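PDB 4AWD: beta-porphyranase from Bacteroides plebeius, which cleaves the sulfated red-seaweed polysaccharide porphyran at beta-D-galactose-(1->4)-alpha-L-galactose-6-sulfate linkages, releasing mainly a disaccharide. Local coordinates for residues E181-I186 with K197-Q202; L144-S149 with I185-N190; M140-T145 with D234-D239. All coordinates share one frame; numbering follows the deposited sequence.

Interaction 1 of 3, residues E181-I186 with K197-Q202; sequences ETMGII and KTWNMQ
Trp-199 lies across the backbone of Glu-181, Thr-182 and Met-183, and following it outward from CB traces most of the contact. CB meets the CD1 methyl of Ile-186 at 3.8 Å, the two side chains crossing at about a right angle. With CG anti to the backbone N (chi1 -152°), the indole swings back toward the end of strand 168-182. CE3 reaches the backbone at Met-183 N and also touches CG of that methionine, at 4.1 Å. One atom further along, Trp-199 CZ3 lies 3.4 Å from Thr-182 C. At the far rim CH2 rests on CB of Glu-181, 3.6 Å away, while the Glu-181 O sits over one face, offset toward the rim.

Asn-200 continues the seam. Its CB packs closely against Met-183 O at 3.0 Å, and its OD1 lies beside CG1 of Ile-186. The amide finds its link to the other segment through a water that accepts from Asn-200 ND2 (2.9 Å) and donates to Gly-184 O (2.8 Å). CG2 of Thr-182 packs against Trp-199 O and CA of Asn-200.

The indole is itself boxed in by Trp-195 and Trp-291, which meet it edge-to-face. Asn-204 ND2 donates to both Glu-181 O and Trp-199 O. Glu-181 is probably the proton donor, as in relatives of glycoside hydrolase family 16.

No direct hydrogen bond joins 181-186 to 197-202. The union therefore depends on aromatic and aliphatic surface laid against peptide groups and on a single bridging water; the carboxylate of Glu-181 is left to Tyr-289, outside the two segments, whose OH is bonded to OE1.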
loop_
_atom_site.group_PDB
_atom_site.type_symbol
_atom_site.label_atom_id
_atom_site.label_comp_id
_atom_site.label_asym_id
_atom_site.label_seq_id
_atom_site.Cartn_x
_atom_site.Cartn_y
_atom_site.Cartn_z
ATOM N N GLU A 181 3.098 -4.180 3.959
ATOM C CA GLU A 181 2.588 -5.430 3.399
ATOM C C GLU A 181 2.643 -6.478 4.502
ATOM O O GLU A 181 3.654 -6.592 5.182
ATOM C CB GLU A 181 3.458 -5.905 2.232
ATOM C CG GLU A 181 3.568 -4.964 1.048
ATOM C CD GLU A 181 4.481 -5.506 -0.030
ATOM O OE1 GLU A 181 4.084 -6.479 -0.716
ATOM O OE2 GLU A 181 5.605 -4.979 -0.194
ATOM N N THR A 182 1.550 -7.212 4.717
ATOM C CA THR A 182 1.577 -8.450 5.521
ATOM C C THR A 182 0.545 -9.403 4.943
ATOM O O THR A 182 -0.205 -9.015 4.035
ATOM C CB THR A 182 1.127 -8.266 6.955
ATOM O OG1 THR A 182 0.189 -7.189 7.002
ATOM C CG2 THR A 182 2.269 -8.023 7.874
ATOM N N MET A 183 0.504 -10.623 5.468
ATOM C CA MET A 183 -0.659 -11.485 5.338
ATOM C C MET A 183 -0.856 -12.148 6.697
ATOM O O MET A 183 0.099 -12.256 7.462
ATOM C CB MET A 183 -0.492 -12.523 4.215
ATOM C CG MET A 183 0.646 -13.507 4.394
ATOM S SD MET A 183 0.749 -14.719 3.054
ATOM C CE MET A 183 1.238 -13.703 1.651
ATOM N N GLY A 184 -2.076 -12.573 6.999
ATOM C CA GLY A 184 -2.364 -13.082 8.322
ATOM C C GLY A 184 -1.853 -14.482 8.601
ATOM O O GLY A 184 -1.521 -14.807 9.752
ATOM N N ILE A 185 -1.829 -15.324 7.566
ATOM C CA ILE A 185 -1.357 -16.710 7.690
ATOM C C ILE A 185 -0.149 -16.950 6.785
ATOM O O ILE A 185 -0.134 -16.512 5.627
ATOM C CB ILE A 185 -2.451 -17.745 7.298
ATOM C CG1 ILE A 185 -3.703 -17.602 8.178
ATOM C CG2 ILE A 185 -1.871 -19.177 7.339
ATOM C CD1 ILE A 185 -4.944 -18.389 7.657
ATOM N N ILE A 186 0.840 -17.662 7.315
ATOM C CA ILE A 186 2.040 -18.018 6.570
ATOM C C ILE A 186 2.048 -19.529 6.291
ATOM O O ILE A 186 2.010 -20.326 7.233
ATOM C CB ILE A 186 3.312 -17.629 7.364
ATOM C CG1 ILE A 186 3.344 -16.121 7.685
ATOM C CG2 ILE A 186 4.562 -18.056 6.607
ATOM C CD1 ILE A 186 3.291 -15.177 6.460
ATOM N N LYS A 197 9.006 -16.675 7.038
ATOM C CA LYS A 197 8.503 -17.428 8.197
ATOM C C LYS A 197 7.693 -16.588 9.182
ATOM O O LYS A 197 6.694 -17.056 9.737
ATOM C CB LYS A 197 9.673 -18.083 8.930
ATOM C CG LYS A 197 9.298 -19.122 9.974
ATOM C CD LYS A 197 10.567 -19.765 10.581
ATOM C CE LYS A 197 10.268 -20.452 11.913
ATOM N NZ LYS A 197 9.125 -21.393 11.767
ATOM N N THR A 198 8.139 -15.352 9.399
ATOM C CA THR A 198 7.537 -14.449 10.382
ATOM C C THR A 198 6.995 -13.184 9.704
ATOM O O THR A 198 6.879 -12.130 10.350
ATOM C CB THR A 198 8.601 -13.976 11.369
ATOM O OG1 THR A 198 9.751 -13.527 10.624
ATOM C CG2 THR A 198 9.001 -15.098 12.330
ATOM N N TRP A 199 6.686 -13.279 8.411
ATOM C CA TRP A 199 6.314 -12.112 7.620
ATOM C C TRP A 199 5.092 -11.359 8.177
ATOM O O TRP A 199 4.993 -10.149 8.019
ATOM C CB TRP A 199 6.058 -12.531 6.186
ATOM C CG TRP A 199 6.299 -11.473 5.167
ATOM C CD1 TRP A 199 7.499 -10.887 4.853
ATOM C CD2 TRP A 199 5.331 -10.904 4.283
ATOM N NE1 TRP A 199 7.332 -9.985 3.828
ATOM C CE2 TRP A 199 6.010 -9.971 3.464
ATOM C CE3 TRP A 199 3.950 -11.091 4.102
ATOM C CZ2 TRP A 199 5.356 -9.219 2.479
ATOM C CZ3 TRP A 199 3.292 -10.340 3.113
ATOM C CH2 TRP A 199 4.001 -9.419 2.317
ATOM N N ASN A 200 4.179 -12.093 8.821
ATOM C CA ASN A 200 3.055 -11.504 9.534
ATOM C C ASN A 200 3.416 -10.767 10.832
ATOM O O ASN A 200 2.517 -10.205 11.492
ATOM C CB ASN A 200 1.973 -12.559 9.810
ATOM C CG ASN A 200 2.377 -13.564 10.885
ATOM O OD1 ASN A 200 3.492 -14.095 10.877
ATOM N ND2 ASN A 200 1.449 -13.837 11.813
ATOM N N MET A 201 4.710 -10.774 11.188
ATOM C CA MET A 201 5.221 -10.112 12.405
ATOM C C MET A 201 6.403 -9.188 12.137
ATOM O O MET A 201 7.239 -8.973 13.023
ATOM C CB MET A 201 5.643 -11.133 13.474
ATOM C CG MET A 201 4.511 -11.989 13.979
ATOM S SD MET A 201 5.010 -13.212 15.195
ATOM C CE MET A 201 3.954 -14.540 14.643
ATOM N N GLN A 202 6.485 -8.655 10.926
ATOM C CA GLN A 202 7.598 -7.796 10.564
ATOM C C GLN A 202 7.055 -6.554 9.871
ATOM O O GLN A 202 6.050 -6.621 9.162
ATOM C CB GLN A 202 8.643 -8.533 9.679
ATOM C CG GLN A 202 9.243 -9.864 10.258
ATOM C CD GLN A 202 10.240 -9.671 11.426
ATOM O OE1 GLN A 202 10.657 -8.546 11.705
ATOM N NE2 GLN A 202 10.623 -10.777 12.108
HETATM O O HOH W 1 -1.357 -12.992 11.829
#

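Interaction 2 of 3, residues L144-S149 with I185-N190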
loop_
_atom_site.group_PDB
_atom_site.type_symbol
_atom_site.label_atom_id
_atom_site.label_comp_id
_atom_site.label_asym_id
_atom_site.label_seq_id
_atom_site.Cartn_x
_atom_site.Cartn_y
_atom_site.Cartn_z
ATOM N N LEU A 144 -7.216 -12.997 8.253
ATOM C CA LEU A 144 -6.614 -14.283 8.631
ATOM C C LEU A 144 -6.636 -15.195 7.406
ATOM O O LEU A 144 -7.442 -16.120 7.283
ATOM C CB LEU A 144 -7.322 -14.917 9.832
ATOM C CG LEU A 144 -6.522 -15.978 10.628
ATOM C CD1 LEU A 144 -5.318 -15.381 11.312
ATOM C CD2 LEU A 144 -7.382 -16.701 11.666
ATOM N N THR A 145 -5.695 -14.927 6.514
ATOM C CA THR A 145 -5.790 -15.349 5.142
ATOM C C THR A 145 -4.385 -15.266 4.564
ATOM O O THR A 145 -3.552 -14.518 5.087
ATOM C CB THR A 145 -6.766 -14.372 4.423
ATOM O OG1 THR A 145 -8.048 -14.999 4.226
ATOM C CG2 THR A 145 -6.228 -13.859 3.134
ATOM N N THR A 146 -4.119 -16.036 3.506
ATOM C CA THR A 146 -2.847 -15.965 2.800
ATOM C C THR A 146 -2.843 -14.938 1.656
ATOM O O THR A 146 -1.984 -14.992 0.764
ATOM C CB THR A 146 -2.436 -17.331 2.217
ATOM O OG1 THR A 146 -3.542 -17.894 1.515
ATOM C CG2 THR A 146 -1.944 -18.305 3.308
ATOM N N MET A 147 -3.808 -14.021 1.674
ATOM C CA MET A 147 -3.804 -12.851 0.789
ATOM C C MET A 147 -3.336 -11.619 1.566
ATOM O O MET A 147 -3.512 -11.534 2.787
ATOM C CB MET A 147 -5.179 -12.622 0.151
ATOM C CG MET A 147 -5.442 -13.578 -0.994
ATOM S SD MET A 147 -7.090 -13.506 -1.712
ATOM C CE MET A 147 -7.075 -11.882 -2.481
ATOM N N SER A 148 -2.721 -10.685 0.853
ATOM C CA SER A 148 -2.055 -9.544 1.477
ATOM C C SER A 148 -3.054 -8.580 2.102
ATOM O O SER A 148 -4.203 -8.503 1.669
ATOM C CB SER A 148 -1.235 -8.781 0.437
ATOM O OG SER A 148 -2.108 -8.229 -0.546
ATOM N N SER A 149 -2.600 -7.870 3.133
ATOM C CA SER A 149 -3.267 -6.670 3.632
ATOM C C SER A 149 -2.229 -5.580 3.446
ATOM O O SER A 149 -1.136 -5.693 3.989
ATOM C CB SER A 149 -3.619 -6.802 5.117
ATOM O OG SER A 149 -4.486 -7.897 5.350
ATOM N N ILE A 185 -1.829 -15.324 7.566
ATOM C CA ILE A 185 -1.357 -16.710 7.690
ATOM C C ILE A 185 -0.149 -16.950 6.785
ATOM O O ILE A 185 -0.134 -16.512 5.627
ATOM C CB ILE A 185 -2.451 -17.745 7.298
ATOM C CG1 ILE A 185 -3.703 -17.602 8.178
ATOM C CG2 ILE A 185 -1.871 -19.177 7.339
ATOM C CD1 ILE A 185 -4.944 -18.389 7.657
ATOM N N ILE A 186 0.840 -17.662 7.315
ATOM C CA ILE A 186 2.040 -18.018 6.570
ATOM C C ILE A 186 2.048 -19.529 6.291
ATOM O O ILE A 186 2.010 -20.326 7.233
ATOM C CB ILE A 186 3.312 -17.629 7.364
ATOM C CG1 ILE A 186 3.344 -16.121 7.685
ATOM C CG2 ILE A 186 4.562 -18.056 6.607
ATOM C CD1 ILE A 186 3.291 -15.177 6.460
ATOM N N ARG A 187 2.109 -19.924 5.016
ATOM C CA ARG A 187 2.058 -21.349 4.653
ATOM C C ARG A 187 3.278 -21.882 3.879
ATOM O O ARG A 187 3.850 -22.907 4.251
ATOM C CB ARG A 187 0.769 -21.672 3.891
ATOM C CG ARG A 187 -0.462 -21.817 4.766
ATOM C CD ARG A 187 -1.688 -21.979 3.904
ATOM N NE ARG A 187 -2.924 -22.120 4.665
ATOM C CZ ARG A 187 -4.140 -21.899 4.165
ATOM N NH1 ARG A 187 -4.295 -21.491 2.897
ATOM N NH2 ARG A 187 -5.211 -22.068 4.943
ATOM N N SER A 188 3.674 -21.192 2.810
ATOM C CA SER A 188 4.749 -21.669 1.948
ATOM C C SER A 188 6.119 -21.239 2.450
ATOM O O SER A 188 6.663 -20.203 2.062
ATOM C CB SER A 188 4.514 -21.217 0.514
ATOM O OG SER A 188 3.366 -21.856 -0.005
ATOM N N VAL A 189 6.680 -22.056 3.326
ATOM C CA VAL A 189 7.961 -21.748 3.942
ATOM C C VAL A 189 8.993 -22.764 3.485
ATOM O O VAL A 189 8.969 -23.919 3.902
ATOM C CB VAL A 189 7.867 -21.735 5.490
ATOM C CG1 VAL A 189 9.142 -21.172 6.104
ATOM C CG2 VAL A 189 6.669 -20.938 5.944
ATOM N N ASN A 190 9.873 -22.324 2.598
ATOM C CA ASN A 190 11.030 -23.097 2.184
ATOM C C ASN A 190 11.959 -23.289 3.395
ATOM O O ASN A 190 12.477 -22.312 3.932
ATOM C CB ASN A 190 11.721 -22.353 1.039
ATOM C CG ASN A 190 12.981 -23.038 0.545
ATOM O OD1 ASN A 190 13.562 -23.905 1.221
ATOM N ND2 ASN A 190 13.431 -22.629 -0.649
#
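The guanidinium group of Arg-187 approaches Thr-146 obliquely, NH1 lying 3.9 Å from Thr-146 OG1. The more intimate contact is aliphatic, since CG2 of Thr-146 lies across the extended arginine chain, 3.7 Å from its CD. Both polar ends look past each other to a common acceptor, Gln-294 O, while NH2 of Arg-187 forms a salt bridge with Asp-300.

Ile-185 supplies the direct backbone link. Its N donates to Thr-145 O at 3.1 Å, fairly straight at the hydrogen (158°), but the donor stands well above the carbonyl plane. These segments belong to two loops of the beta-sandwich (jelly-roll) fold of glycoside hydrolase family 16: 144-149 leads into strand 149-163, whereas the loop holding 185-190 follows strand 168-182, the antiparallel neighbour of that strand.

The isoleucine side chain lies along the backbone of 144-145. With CG1 anti to its own carbonyl carbon (chi1 -59°), CD1 reaches Leu-144 O at 3.4 Å. CG1 of Ile-185 also packs on CG of Leu-144, 4.1 Å away, where the two side chains cross nearly perpendicularly. CG2 of Thr-146 also touches the backbone, 3.4 Å from Ile-185 O.

Interaction 3 of 3, residues M140-T145 with D234-D239; sequences MKASLT and DPSAED
Ala-142 and Ser-236 are joined by the one direct hydrogen bond between these segments, Ala-142 N to Ser-236 O at 2.9 Å. It is nearly straight (165° at the hydrogen), although the donor is tilted well out of the carbonyl plane. The return contact is softer: a bent CA-H...O contact from Ala-237 to Ala-142 O, CA and O 3.3 Å apart. CB of Ala-142 nestles against Ser-236 OG at 3.5 Å, and CB of Ala-237 meets CD1 of Leu-144 at 3.6 Å.

At the end of strand 134-141, Lys-141 lays its aliphatic part over the turn, CG lying 3.6 Å from Ala-237 O. Its ammonium group makes no salt bridge here, as NZ stays 6.1 Å from Asp-239 OD1. A water lies 2.8 Å from Met-140 O and 3.0 Å from Ser-236 O and may bridge them, though its possible acceptors outnumber its protons.

Further out, Glu-238 N bonds to Pro-235 O and closes the turn. Met-140 pairs with His-241, joining strand 134-141 to strand 241-249 of the GH16 beta-sandwich. The direct polar link thus runs between backbone atoms, possibly helped by a water, with small or aliphatic side chains packed round it.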
loop_
_atom_site.group_PDB
_atom_site.type_symbol
_atom_site.label_atom_id
_atom_site.label_comp_id
_atom_site.label_asym_id
_atom_site.label_seq_id
_atom_site.Cartn_x
_atom_site.Cartn_y
_atom_site.Cartn_z
ATOM N N MET A 140 -4.812 -0.805 10.733
ATOM C CA MET A 140 -5.215 -1.954 9.939
ATOM C C MET A 140 -5.190 -3.230 10.774
ATOM O O MET A 140 -4.305 -3.434 11.617
ATOM C CB MET A 140 -4.276 -2.131 8.721
ATOM C CG MET A 140 -4.673 -3.261 7.773
ATOM S SD MET A 140 -3.459 -3.441 6.461
ATOM C CE MET A 140 -2.113 -4.219 7.388
ATOM N N LYS A 141 -6.159 -4.096 10.533
ATOM C CA LYS A 141 -6.061 -5.462 11.033
ATOM C C LYS A 141 -6.084 -6.354 9.809
ATOM O O LYS A 141 -6.971 -6.209 8.964
ATOM C CB LYS A 141 -7.213 -5.784 12.007
ATOM C CG LYS A 141 -7.187 -7.247 12.520
ATOM C CD LYS A 141 -8.017 -7.479 13.792
ATOM C CE LYS A 141 -9.491 -7.679 13.491
ATOM N NZ LYS A 141 -10.066 -8.713 14.403
ATOM N N ALA A 142 -5.093 -7.235 9.685
ATOM C CA ALA A 142 -4.994 -8.108 8.485
ATOM C C ALA A 142 -6.046 -9.200 8.496
ATOM O O ALA A 142 -6.475 -9.630 9.560
ATOM C CB ALA A 142 -3.594 -8.729 8.344
ATOM N N SER A 143 -6.456 -9.635 7.305
ATOM C CA SER A 143 -7.315 -10.811 7.168
ATOM C C SER A 143 -6.530 -12.031 7.628
ATOM O O SER A 143 -5.306 -12.070 7.443
ATOM C CB SER A 143 -7.754 -10.988 5.717
ATOM O OG SER A 143 -6.633 -11.228 4.881
ATOM N N LEU A 144 -7.216 -12.997 8.253
ATOM C CA LEU A 144 -6.614 -14.283 8.631
ATOM C C LEU A 144 -6.636 -15.195 7.406
ATOM O O LEU A 144 -7.442 -16.120 7.283
ATOM C CB LEU A 144 -7.322 -14.917 9.832
ATOM C CG LEU A 144 -6.522 -15.978 10.628
ATOM C CD1 LEU A 144 -5.318 -15.381 11.312
ATOM C CD2 LEU A 144 -7.382 -16.701 11.666
ATOM N N THR A 145 -5.695 -14.927 6.514
ATOM C CA THR A 145 -5.790 -15.349 5.142
ATOM C C THR A 145 -4.385 -15.266 4.564
ATOM O O THR A 145 -3.552 -14.518 5.087
ATOM C CB THR A 145 -6.766 -14.372 4.423
ATOM O OG1 THR A 145 -8.048 -14.999 4.226
ATOM C CG2 THR A 145 -6.228 -13.859 3.134
ATOM N N ASP A 234 3.763 -7.100 15.665
ATOM C CA ASP A 234 2.855 -8.083 16.248
ATOM C C ASP A 234 2.096 -8.808 15.139
ATOM O O ASP A 234 1.959 -8.264 14.046
ATOM C CB ASP A 234 1.875 -7.391 17.193
ATOM C CG ASP A 234 2.574 -6.622 18.282
ATOM O OD1 ASP A 234 3.171 -7.260 19.178
ATOM O OD2 ASP A 234 2.525 -5.379 18.245
ATOM N N PRO A 235 1.588 -10.033 15.418
ATOM C CA PRO A 235 0.870 -10.789 14.371
ATOM C C PRO A 235 -0.228 -9.925 13.720
ATOM O O PRO A 235 -1.140 -9.454 14.407
ATOM C CB PRO A 235 0.295 -11.991 15.132
ATOM C CG PRO A 235 1.192 -12.160 16.317
ATOM C CD PRO A 235 1.602 -10.763 16.705
ATOM N N SER A 236 -0.111 -9.692 12.415
ATOM C CA SER A 236 -0.898 -8.647 11.758
ATOM C C SER A 236 -2.415 -8.891 11.779
ATOM O O SER A 236 -3.193 -7.948 11.780
ATOM C CB SER A 236 -0.399 -8.407 10.334
ATOM O OG SER A 236 -0.419 -9.609 9.594
ATOM N N ALA A 237 -2.818 -10.156 11.833
ATOM C CA ALA A 237 -4.241 -10.530 11.829
ATOM C C ALA A 237 -4.910 -10.543 13.205
ATOM O O ALA A 237 -6.135 -10.626 13.299
ATOM C CB ALA A 237 -4.424 -11.871 11.153
ATOM N N GLU A 238 -4.122 -10.463 14.269
ATOM C CA GLU A 238 -4.685 -10.580 15.620
ATOM C C GLU A 238 -5.243 -9.269 16.160
ATOM O O GLU A 238 -6.072 -9.271 17.076
ATOM C CB GLU A 238 -3.667 -11.156 16.617
ATOM C CG GLU A 238 -3.083 -12.544 16.272
ATOM C CD GLU A 238 -4.109 -13.585 15.786
ATOM O OE1 GLU A 238 -5.325 -13.469 16.078
ATOM O OE2 GLU A 238 -3.684 -14.542 15.090
ATOM N N ASP A 239 -4.785 -8.149 15.616
ATOM C CA ASP A 239 -5.213 -6.872 16.151
ATOM C C ASP A 239 -4.931 -5.714 15.215
ATOM O O ASP A 239 -4.202 -5.842 14.222
ATOM C CB ASP A 239 -4.550 -6.619 17.515
ATOM C CG ASP A 239 -5.460 -5.877 18.482
ATOM O OD1 ASP A 239 -6.531 -5.359 18.070
ATOM O OD2 ASP A 239 -5.087 -5.810 19.671
HETATM O O HOH W 2 -2.047 -5.145 11.833
#

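Overall arrangement
The three contacts form one continuous patch at the end of strand 168-182, which carries the probable catalytic residues Glu-176 and Glu-181; the centres of interactions 1 and 2 lie about 7 Å apart, those of 1 and 3 about 9 Å. Interaction 1 passes into interaction 2 through shared Ile-185 and Ile-186, and Thr-182 O probably accepts a hydrogen bond from Ser-149 N (2.8 Å). A similar probable bond, Asn-200 O to Ser-236 N (2.8 Å), ties interaction 1 to interaction 3, while Leu-144 and Thr-145 belong to both 2 and 3. The Glu-181 side chain lies about 5 Å from that of Glu-287, a probable substrate-binding residue, and about 4 Å from a glycerol, probably from the crystallisation liquor.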